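Local coordinates for DNA repair protein RAD2 (Saccharomyces cerevisiae, PDB 4Q0W), which cuts single-stranded DNA as a magnesium-dependent endonuclease in nucleotide excision repair, making an incision needed to remove damage from UV light, bulky adducts or cross-linking agents, at residues E19-D23 against K24-V28; I32-Y35 against Q36-A40; C62-Y66 against F67-P71. All blocks are in the same frame, centred on the assembly; numbering follows the deposited sequence. Where two conformers were deposited one is given.

Interaction 1: residues E19-D23 against K24-V28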
loop_
_atom_site.group_PDB
_atom_site.type_symbol
_atom_site.label_atom_id
_atom_site.label_comp_id
_atom_site.label_asym_id
_atom_site.label_seq_id
_atom_site.Cartn_x
_atom_site.Cartn_y
_atom_site.Cartn_z
ATOM N N GLU A 19 0.760 -4.118 37.215
ATOM C CA GLU A 19 0.447 -4.220 38.644
ATOM C C GLU A 19 -0.883 -4.924 38.964
ATOM O O GLU A 19 -1.027 -5.548 40.026
ATOM C CB GLU A 19 0.444 -2.818 39.282
ATOM C CG GLU A 19 1.814 -2.120 39.349
ATOM C CD GLU A 19 2.287 -1.537 38.013
ATOM O OE1 GLU A 19 1.587 -1.697 36.982
ATOM O OE2 GLU A 19 3.376 -0.913 38.001
ATOM N N SER A 20 -1.850 -4.834 38.051
ATOM C CA SER A 20 -3.173 -5.406 38.307
ATOM C C SER A 20 -3.198 -6.925 38.151
ATOM O O SER A 20 -4.127 -7.589 38.620
ATOM C CB SER A 20 -4.228 -4.772 37.397
ATOM O OG SER A 20 -3.942 -5.026 36.036
ATOM N N LEU A 21 -2.172 -7.478 37.512
ATOM C CA LEU A 21 -2.153 -8.910 37.225
ATOM C C LEU A 21 -1.664 -9.757 38.400
ATOM O O LEU A 21 -1.487 -10.974 38.271
ATOM C CB LEU A 21 -1.301 -9.177 35.986
ATOM C CG LEU A 21 -1.682 -8.342 34.769
ATOM C CD1 LEU A 21 -0.768 -8.637 33.589
ATOM C CD2 LEU A 21 -3.138 -8.603 34.407
ATOM N N GLU A 22 -1.453 -9.110 39.546
ATOM C CA GLU A 22 -0.933 -9.796 40.722
ATOM C C GLU A 22 -1.782 -11.006 41.081
ATOM O O GLU A 22 -3.003 -10.901 41.140
ATOM C CB GLU A 22 -0.852 -8.841 41.915
ATOM C CG GLU A 22 -0.368 -9.514 43.174
ATOM C CD GLU A 22 -0.266 -8.563 44.359
ATOM O OE1 GLU A 22 -0.815 -8.901 45.430
ATOM O OE2 GLU A 22 0.367 -7.489 44.223
ATOM N N ASP A 23 -1.115 -12.147 41.287
ATOM C CA ASP A 23 -1.750 -13.434 41.612
ATOM C C ASP A 23 -2.517 -14.113 40.471
ATOM O O ASP A 23 -3.030 -15.224 40.647
ATOM C CB ASP A 23 -2.623 -13.343 42.868
ATOM C CG ASP A 23 -1.819 -12.999 44.104
ATOM O OD1 ASP A 23 -0.708 -13.546 44.250
ATOM O OD2 ASP A 23 -2.293 -12.174 44.920
ATOM N N LYS A 24 -2.602 -13.470 39.309
ATOM C CA LYS A 24 -3.243 -14.096 38.156
ATOM C C LYS A 24 -2.467 -15.333 37.713
ATOM O O LYS A 24 -1.238 -15.297 37.622
ATOM C CB LYS A 24 -3.348 -13.115 36.986
ATOM C CG LYS A 24 -4.744 -12.543 36.765
ATOM C CD LYS A 24 -5.326 -11.984 38.050
ATOM C CE LYS A 24 -6.772 -11.536 37.850
ATOM N NZ LYS A 24 -6.906 -10.543 36.748
ATOM N N ARG A 25 -3.185 -16.425 37.453
ATOM C CA ARG A 25 -2.585 -17.598 36.819
ATOM C C ARG A 25 -2.627 -17.312 35.322
ATOM O O ARG A 25 -3.694 -16.998 34.782
ATOM C CB ARG A 25 -3.387 -18.868 37.123
ATOM C CG ARG A 25 -3.445 -19.259 38.609
ATOM C CD ARG A 25 -4.555 -20.275 38.854
ATOM N NE ARG A 25 -5.831 -19.742 38.368
ATOM C CZ ARG A 25 -6.894 -20.481 38.055
ATOM N NH1 ARG A 25 -6.860 -21.799 38.179
ATOM N NH2 ARG A 25 -7.990 -19.892 37.605
ATOM N N MET A 26 -1.481 -17.401 34.649
ATOM C CA MET A 26 -1.405 -17.026 33.238
ATOM C C MET A 26 -0.740 -18.116 32.410
ATOM O O MET A 26 0.393 -18.519 32.699
ATOM C CB MET A 26 -0.611 -15.724 33.074
ATOM C CG MET A 26 -1.279 -14.488 33.628
ATOM S SD MET A 26 -2.618 -13.893 32.575
ATOM C CE MET A 26 -2.391 -12.127 32.817
ATOM N N ALA A 27 -1.431 -18.611 31.387
ATOM C CA ALA A 27 -0.783 -19.527 30.454
ATOM C C ALA A 27 0.190 -18.710 29.613
ATOM O O ALA A 27 -0.207 -17.725 28.973
ATOM C CB ALA A 27 -1.807 -20.206 29.560
ATOM N N VAL A 28 1.465 -19.082 29.622
ATOM C CA VAL A 28 2.426 -18.348 28.800
ATOM C C VAL A 28 2.725 -19.146 27.546
ATOM O O VAL A 28 3.212 -20.282 27.625
ATOM C CB VAL A 28 3.726 -18.033 29.571
ATOM C CG1 VAL A 28 4.700 -17.250 28.693
ATOM C CG2 VAL A 28 3.394 -17.249 30.842
#
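L21 and K24 are joined through their main chains. K24 N donates a hydrogen bond to L21 O over 2.9 Å, with an angle of 156° at the hydrogen, and so closes a type II beta turn from L21 to K24. E22 and D23 fill the two corners, and D23 takes the positive phi (72°) that the second corner of a type II turn demands, a position most often given to glycine or asparagine. The side chains of both corner residues set out away from the opposite arm, leaving two acidic groups on the exposed outside of the bend. K24 CB lies 3.1 Å from L21 O, so the same carbonyl that accepts the turn bond also touches the root of the lysine side chain.

The apolar part of the contact is made by L21 and M26, both buried. The two side chains cross at about a right angle, and M26 CE rests across the leucine fork, 3.9 Å from L21 CD1 and equally far from L21 CD2. With M26 CG beside its backbone N (chi1 -68°), further bends at chi2 and chi3 bring the thioether methyl to the fork of L21. Y204 of strand 202-205 and I69 each touch both residues.

The polar partners lie outside the turn. R25 sets out away from it, and its guanidinium forms a salt bridge with D186 and bonds N183 O, while the main-chain D23 O accepts a hydrogen bond from R70 NH1.

The chemistry implies a tight type II turn leading from the 3-10 segment into strand 25-29 of the N-domain: one main-chain bond fixes the reversal, the M26 methyl packs on the L21 fork, the carboxylates of E22 and D23 are exposed, and R25 is paired with D186.

Interaction 2: residues I32-Y35 against Q36-A40. With nucleotides of chain C; nucleotides of chain D.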
loop_
_atom_site.group_PDB
_atom_site.type_symbol
_atom_site.label_atom_id
_atom_site.label_comp_id
_atom_site.label_asym_id
_atom_site.label_seq_id
_atom_site.Cartn_x
_atom_site.Cartn_y
_atom_site.Cartn_z
ATOM N N ILE A 32 7.501 -19.632 20.434
ATOM C CA ILE A 32 8.469 -19.046 19.501
ATOM C C ILE A 32 9.535 -18.167 20.170
ATOM O O ILE A 32 10.322 -17.504 19.489
ATOM C CB ILE A 32 7.788 -18.253 18.347
ATOM C CG1 ILE A 32 7.080 -17.010 18.881
ATOM C CG2 ILE A 32 6.834 -19.136 17.559
ATOM C CD1 ILE A 32 6.867 -15.942 17.829
ATOM N N TRP A 33 9.562 -18.159 21.499
ATOM C CA TRP A 33 10.546 -17.359 22.234
ATOM C C TRP A 33 12.001 -17.679 21.850
ATOM O O TRP A 33 12.805 -16.769 21.610
ATOM C CB TRP A 33 10.378 -17.561 23.742
ATOM C CG TRP A 33 9.184 -16.877 24.336
ATOM C CD1 TRP A 33 8.052 -16.441 23.678
ATOM C CD2 TRP A 33 9.007 -16.534 25.712
ATOM N NE1 TRP A 33 7.183 -15.855 24.580
ATOM C CE2 TRP A 33 7.751 -15.894 25.829
ATOM C CE3 TRP A 33 9.793 -16.700 26.862
ATOM C CZ2 TRP A 33 7.265 -15.423 27.051
ATOM C CZ3 TRP A 33 9.306 -16.229 28.074
ATOM C CH2 TRP A 33 8.049 -15.606 28.160
ATOM N N ILE A 34 12.346 -18.963 21.795
ATOM C CA ILE A 34 13.747 -19.319 21.539
ATOM C C ILE A 34 14.198 -18.772 20.188
ATOM O O ILE A 34 15.192 -18.040 20.111
ATOM C CB ILE A 34 14.003 -20.830 21.610
ATOM C CG1 ILE A 34 13.793 -21.348 23.031
ATOM C CG2 ILE A 34 15.435 -21.154 21.180
ATOM C CD1 ILE A 34 13.855 -22.867 23.128
ATOM N N TYR A 35 13.447 -19.101 19.138
ATOM C CA TYR A 35 13.789 -18.662 17.790
ATOM C C TYR A 35 13.855 -17.151 17.727
ATOM O O TYR A 35 14.717 -16.582 17.055
ATOM C CB TYR A 35 12.779 -19.188 16.759
ATOM C CG TYR A 35 13.271 -19.014 15.339
ATOM C CD1 TYR A 35 14.327 -19.781 14.853
ATOM C CD2 TYR A 35 12.696 -18.071 14.487
ATOM C CE1 TYR A 35 14.797 -19.622 13.552
ATOM C CE2 TYR A 35 13.158 -17.904 13.184
ATOM C CZ TYR A 35 14.209 -18.682 12.725
ATOM O OH TYR A 35 14.675 -18.522 11.440
ATOM N N GLN A 36 12.945 -16.511 18.450
ATOM C CA GLN A 36 12.865 -15.061 18.502
ATOM C C GLN A 36 14.112 -14.436 19.137
ATOM O O GLN A 36 14.646 -13.447 18.631
ATOM C CB GLN A 36 11.608 -14.666 19.279
ATOM C CG GLN A 36 11.244 -13.200 19.233
ATOM C CD GLN A 36 9.840 -12.949 19.762
ATOM O OE1 GLN A 36 9.663 -12.389 20.846
ATOM N NE2 GLN A 36 8.833 -13.363 18.996
ATOM N N PHE A 37 14.570 -15.010 20.245
ATOM C CA PHE A 37 15.765 -14.512 20.919
ATOM C C PHE A 37 17.012 -14.737 20.066
ATOM O O PHE A 37 17.924 -13.910 20.054
ATOM C CB PHE A 37 15.920 -15.186 22.282
ATOM C CG PHE A 37 14.887 -14.754 23.293
ATOM C CD1 PHE A 37 14.630 -13.411 23.508
ATOM C CD2 PHE A 37 14.169 -15.694 24.019
ATOM C CE1 PHE A 37 13.675 -13.013 24.431
ATOM C CE2 PHE A 37 13.210 -15.305 24.944
ATOM C CZ PHE A 37 12.963 -13.964 25.146
ATOM N N LEU A 38 17.043 -15.867 19.363
ATOM C CA LEU A 38 18.102 -16.165 18.399
ATOM C C LEU A 38 18.236 -15.070 17.348
ATOM O O LEU A 38 19.343 -14.629 17.040
ATOM C CB LEU A 38 17.820 -17.489 17.693
ATOM C CG LEU A 38 18.493 -18.748 18.220
ATOM C CD1 LEU A 38 18.333 -18.861 19.728
ATOM C CD2 LEU A 38 17.917 -19.967 17.524
ATOM N N LYS A 39 17.102 -14.636 16.802
ATOM C CA LYS A 39 17.094 -13.656 15.721
ATOM C C LYS A 39 17.187 -12.215 16.215
ATOM O O LYS A 39 17.706 -11.346 15.513
ATOM C CB LYS A 39 15.842 -13.833 14.850
ATOM C CG LYS A 39 16.132 -14.335 13.436
ATOM C CD LYS A 39 16.736 -15.738 13.446
ATOM C CE LYS A 39 17.339 -16.088 12.089
ATOM N NZ LYS A 39 17.306 -17.558 11.828
ATOM N N ALA A 40 16.689 -11.962 17.421
ATOM C CA ALA A 40 16.633 -10.599 17.947
ATOM C C ALA A 40 17.924 -10.162 18.633
ATOM O O ALA A 40 18.153 -8.964 18.819
ATOM C CB ALA A 40 15.460 -10.448 18.902
ATOM P P DT C 3 9.526 -19.261 10.669
ATOM O "O5'" DT C 3 9.902 -18.691 12.122
ATOM C "C5'" DT C 3 9.329 -19.265 13.298
ATOM C "C4'" DT C 3 8.639 -18.202 14.130
ATOM O "O4'" DT C 3 9.595 -17.237 14.612
ATOM C "C3'" DT C 3 7.621 -17.393 13.344
ATOM O "O3'" DT C 3 6.332 -17.912 13.622
ATOM C "C2'" DT C 3 7.761 -15.954 13.833
ATOM C "C1'" DT C 3 8.963 -15.981 14.763
ATOM N N1 DT C 3 9.987 -14.955 14.447
ATOM C C2 DT C 3 10.078 -13.823 15.228
ATOM O O2 DT C 3 9.342 -13.605 16.174
ATOM N N3 DT C 3 11.075 -12.957 14.862
ATOM C C4 DT C 3 11.956 -13.116 13.804
ATOM O O4 DT C 3 12.818 -12.279 13.541
ATOM C C5 DT C 3 11.791 -14.324 13.028
ATOM C C7 DT C 3 12.692 -14.606 11.864
ATOM C C6 DT C 3 10.828 -15.179 13.381
ATOM P P DA D 16 10.557 -1.915 18.973
ATOM O OP1 DA D 16 9.353 -1.072 19.201
ATOM O OP2 DA D 16 11.911 -1.328 19.123
ATOM O "O5'" DA D 16 10.493 -3.209 19.913
ATOM C "C5'" DA D 16 9.295 -3.968 20.013
ATOM C "C4'" DA D 16 9.632 -5.405 20.357
ATOM O "O4'" DA D 16 10.344 -6.017 19.253
ATOM C "C3'" DA D 16 10.560 -5.581 21.561
ATOM O "O3'" DA D 16 9.800 -5.974 22.712
ATOM C "C2'" DA D 16 11.576 -6.650 21.123
ATOM C "C1'" DA D 16 10.982 -7.148 19.805
ATOM N N9 DA D 16 11.922 -7.700 18.829
ATOM C C8 DA D 16 13.176 -7.250 18.509
ATOM N N7 DA D 16 13.773 -7.964 17.580
ATOM C C5 DA D 16 12.847 -8.950 17.263
ATOM C C6 DA D 16 12.870 -10.030 16.350
ATOM N N6 DA D 16 13.908 -10.297 15.547
ATOM N N1 DA D 16 11.775 -10.824 16.285
ATOM C C2 DA D 16 10.732 -10.551 17.085
ATOM N N3 DA D 16 10.600 -9.569 17.982
ATOM C C4 DA D 16 11.702 -8.800 18.026
#
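W33 and F37 lie side by side on the closely packed flank of helix 33-40, an N-domain helix with I32 at its N-cap and bound DNA along another flank. W33 CB meets F37 CE2 at 3.8 Å, and one residue on, I34 CG2 meets L38 CD1 at 4.0 Å. Both pairs are spaced i to i+4, like the backbone bond from F37 N to W33 O (2.8 Å). Helix 52-66 covers this flank: F57 touches W33, I34 and F37, while R60 makes a cation-pi contact with W33.

The DNA-facing flank has fewer apolar protein contacts across the two segments and is met by nucleotides. Q36, with CG anti to the backbone N (chi1 -170°), extends to DT3 of chain C, where NE2 donates to O2 over 2.9 Å; its OE1 is held by R60. Y35 turns a ring edge to DT3 C6, in plane, while K39 CD lies over one ring face and K39 NZ donates to Y35 OH (2.8 Å). With an alanine at Y35, the K39 ammonium would probably lose its hydroxyl acceptor and a gap would open beside the DT3 sugar. Farther along, A40 CB approaches N7 of DA16 of chain D to 3.3 Å.

Interaction 3: residues C62-Y66 against F67-P71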
loop_
_atom_site.group_PDB
_atom_site.type_symbol
_atom_site.label_atom_id
_atom_site.label_comp_id
_atom_site.label_asym_id
_atom_site.label_seq_id
_atom_site.Cartn_x
_atom_site.Cartn_y
_atom_site.Cartn_z
ATOM N N CYS A 62 11.486 -13.195 35.181
ATOM C CA CYS A 62 11.632 -12.262 36.287
ATOM C C CYS A 62 10.552 -11.175 36.227
ATOM O O CYS A 62 10.025 -10.773 37.257
ATOM C CB CYS A 62 13.036 -11.655 36.289
ATOM S SG CYS A 62 14.324 -12.852 36.795
ATOM N N LYS A 63 10.218 -10.715 35.023
ATOM C CA LYS A 63 9.182 -9.693 34.871
ATOM C C LYS A 63 7.844 -10.229 35.383
ATOM O O LYS A 63 7.175 -9.572 36.179
ATOM C CB LYS A 63 9.078 -9.222 33.415
ATOM C CG LYS A 63 8.057 -8.086 33.202
ATOM C CD LYS A 63 8.171 -7.471 31.806
ATOM C CE LYS A 63 7.083 -6.426 31.558
ATOM N NZ LYS A 63 7.176 -5.810 30.201
ATOM N N LEU A 64 7.485 -11.441 34.956
ATOM C CA LEU A 64 6.261 -12.091 35.423
ATOM C C LEU A 64 6.252 -12.232 36.949
ATOM O O LEU A 64 5.257 -11.911 37.610
ATOM C CB LEU A 64 6.098 -13.471 34.760
ATOM C CG LEU A 64 5.946 -13.493 33.226
ATOM C CD1 LEU A 64 6.028 -14.906 32.673
ATOM C CD2 LEU A 64 4.640 -12.833 32.802
ATOM N N LEU A 65 7.362 -12.703 37.509
ATOM C CA LEU A 65 7.420 -12.939 38.942
ATOM C C LEU A 65 7.388 -11.624 39.711
ATOM O O LEU A 65 6.778 -11.536 40.785
ATOM C CB LEU A 65 8.648 -13.776 39.314
ATOM C CG LEU A 65 8.597 -15.253 38.918
ATOM C CD1 LEU A 65 9.834 -16.022 39.412
ATOM C CD2 LEU A 65 7.304 -15.923 39.403
ATOM N N TYR A 66 8.031 -10.606 39.150
ATOM C CA TYR A 66 8.033 -9.275 39.734
ATOM C C TYR A 66 6.626 -8.726 39.984
ATOM O O TYR A 66 6.402 -8.013 40.961
ATOM C CB TYR A 66 8.786 -8.298 38.832
ATOM C CG TYR A 66 8.814 -6.885 39.399
ATOM C CD1 TYR A 66 9.776 -6.512 40.338
ATOM C CD2 TYR A 66 7.873 -5.932 39.008
ATOM C CE1 TYR A 66 9.804 -5.225 40.867
ATOM C CE2 TYR A 66 7.891 -4.645 39.533
ATOM C CZ TYR A 66 8.859 -4.299 40.458
ATOM O OH TYR A 66 8.879 -3.026 40.973
ATOM N N PHE A 67 5.687 -9.024 39.088
ATOM C CA PHE A 67 4.331 -8.507 39.254
ATOM C C PHE A 67 3.432 -9.549 39.896
ATOM O O PHE A 67 2.210 -9.389 39.940
ATOM C CB PHE A 67 3.756 -8.040 37.916
ATOM C CG PHE A 67 4.420 -6.803 37.380
ATOM C CD1 PHE A 67 4.191 -5.567 37.977
ATOM C CD2 PHE A 67 5.265 -6.869 36.277
ATOM C CE1 PHE A 67 4.804 -4.414 37.490
ATOM C CE2 PHE A 67 5.881 -5.723 35.791
ATOM C CZ PHE A 67 5.647 -4.490 36.404
ATOM N N GLY A 68 4.043 -10.620 40.394
ATOM C CA GLY A 68 3.309 -11.620 41.140
ATOM C C GLY A 68 2.447 -12.528 40.282
ATOM O O GLY A 68 1.542 -13.202 40.787
ATOM N N ILE A 69 2.734 -12.568 38.985
ATOM C CA ILE A 69 2.005 -13.468 38.095
ATOM C C ILE A 69 2.425 -14.914 38.350
ATOM O O ILE A 69 3.605 -15.202 38.591
ATOM C CB ILE A 69 2.196 -13.069 36.606
ATOM C CG1 ILE A 69 1.464 -11.761 36.322
ATOM C CG2 ILE A 69 1.670 -14.148 35.650
ATOM C CD1 ILE A 69 1.940 -11.059 35.067
ATOM N N ARG A 70 1.457 -15.822 38.330
ATOM C CA ARG A 70 1.746 -17.247 38.449
ATOM C C ARG A 70 1.686 -17.909 37.067
ATOM O O ARG A 70 0.613 -18.336 36.618
ATOM C CB ARG A 70 0.766 -17.909 39.418
ATOM C CG ARG A 70 0.927 -17.420 40.864
ATOM C CD ARG A 70 -0.407 -17.342 41.594
ATOM N NE ARG A 70 -0.948 -18.656 41.928
ATOM C CZ ARG A 70 -2.247 -18.916 42.068
ATOM N NH1 ARG A 70 -3.150 -17.950 41.898
ATOM N NH2 ARG A 70 -2.649 -20.144 42.372
ATOM N N PRO A 71 2.840 -17.995 36.382
ATOM C CA PRO A 71 2.792 -18.456 34.990
ATOM C C PRO A 71 2.766 -19.974 34.863
ATOM O O PRO A 71 3.263 -20.683 35.732
ATOM C CB PRO A 71 4.099 -17.914 34.396
ATOM C CG PRO A 71 5.060 -17.851 35.556
ATOM C CD PRO A 71 4.219 -17.709 36.830
#
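L64 sends its two methyls to two partners beyond the helix end: CD2 meets I69 CD1 at 3.9 Å, and CD1 meets P71 CB at 4.0 Å. All three residues are buried, and L65 CD2 adds a more distant touch on P71 CD (4.4 Å).

Outside this centre, Y66 and F67 form a T-shaped pair with planes at 88° and centroids 4.9 Å apart. Y66 CG stands anti to its own backbone N (chi1 180°), which swings the ring edge over its neighbour, so that Y66 CD2 sits 3.5 Å above the F67 ring plane, over its centre.

The polar edge is the helix terminus itself, a Schellman motif. I69 N bonds L64 O at 2.9 Å and G68 N bonds L65 O at 2.9 Å, with G68 as C-prime residue at positive phi (75°). F67 N makes weak bonds to K63 O and L64 O, and the extended K63 chain carries NZ to M207 O.

In the fold, the motif turns the chain from helix 52-66 into strand 70-75. V28 of strand 25-29 packs on L64 and P71, and helix 351-361 reaches C62.

In the fold
Interactions 1 and 3 are neighbours, centres 7 Å apart, and lead into adjacent parallel strands, 25-29 and 70-75. Probable hydrogen bonds join K24 O to R70 N (2.8 Å) and D23 N to G68 O (2.9 Å). Each pairs a backbone-bonded chain reversal and a buried apolar patch (L21/M26; L64/I69/P71) with exposed residues (E22, D23; Y66). Interaction 2, about 23 Å from interaction 1 centre to centre, is linked where W33 CZ2 touches V28 CG1 at 3.6 Å. None of its touching residues is fully exposed: one flank packs against helix 52-66 of the N-domain and residues of the I-domain, whereas the other meets DNA with the Q36 amide, the Y35 ring edge and the aliphatic part of K39.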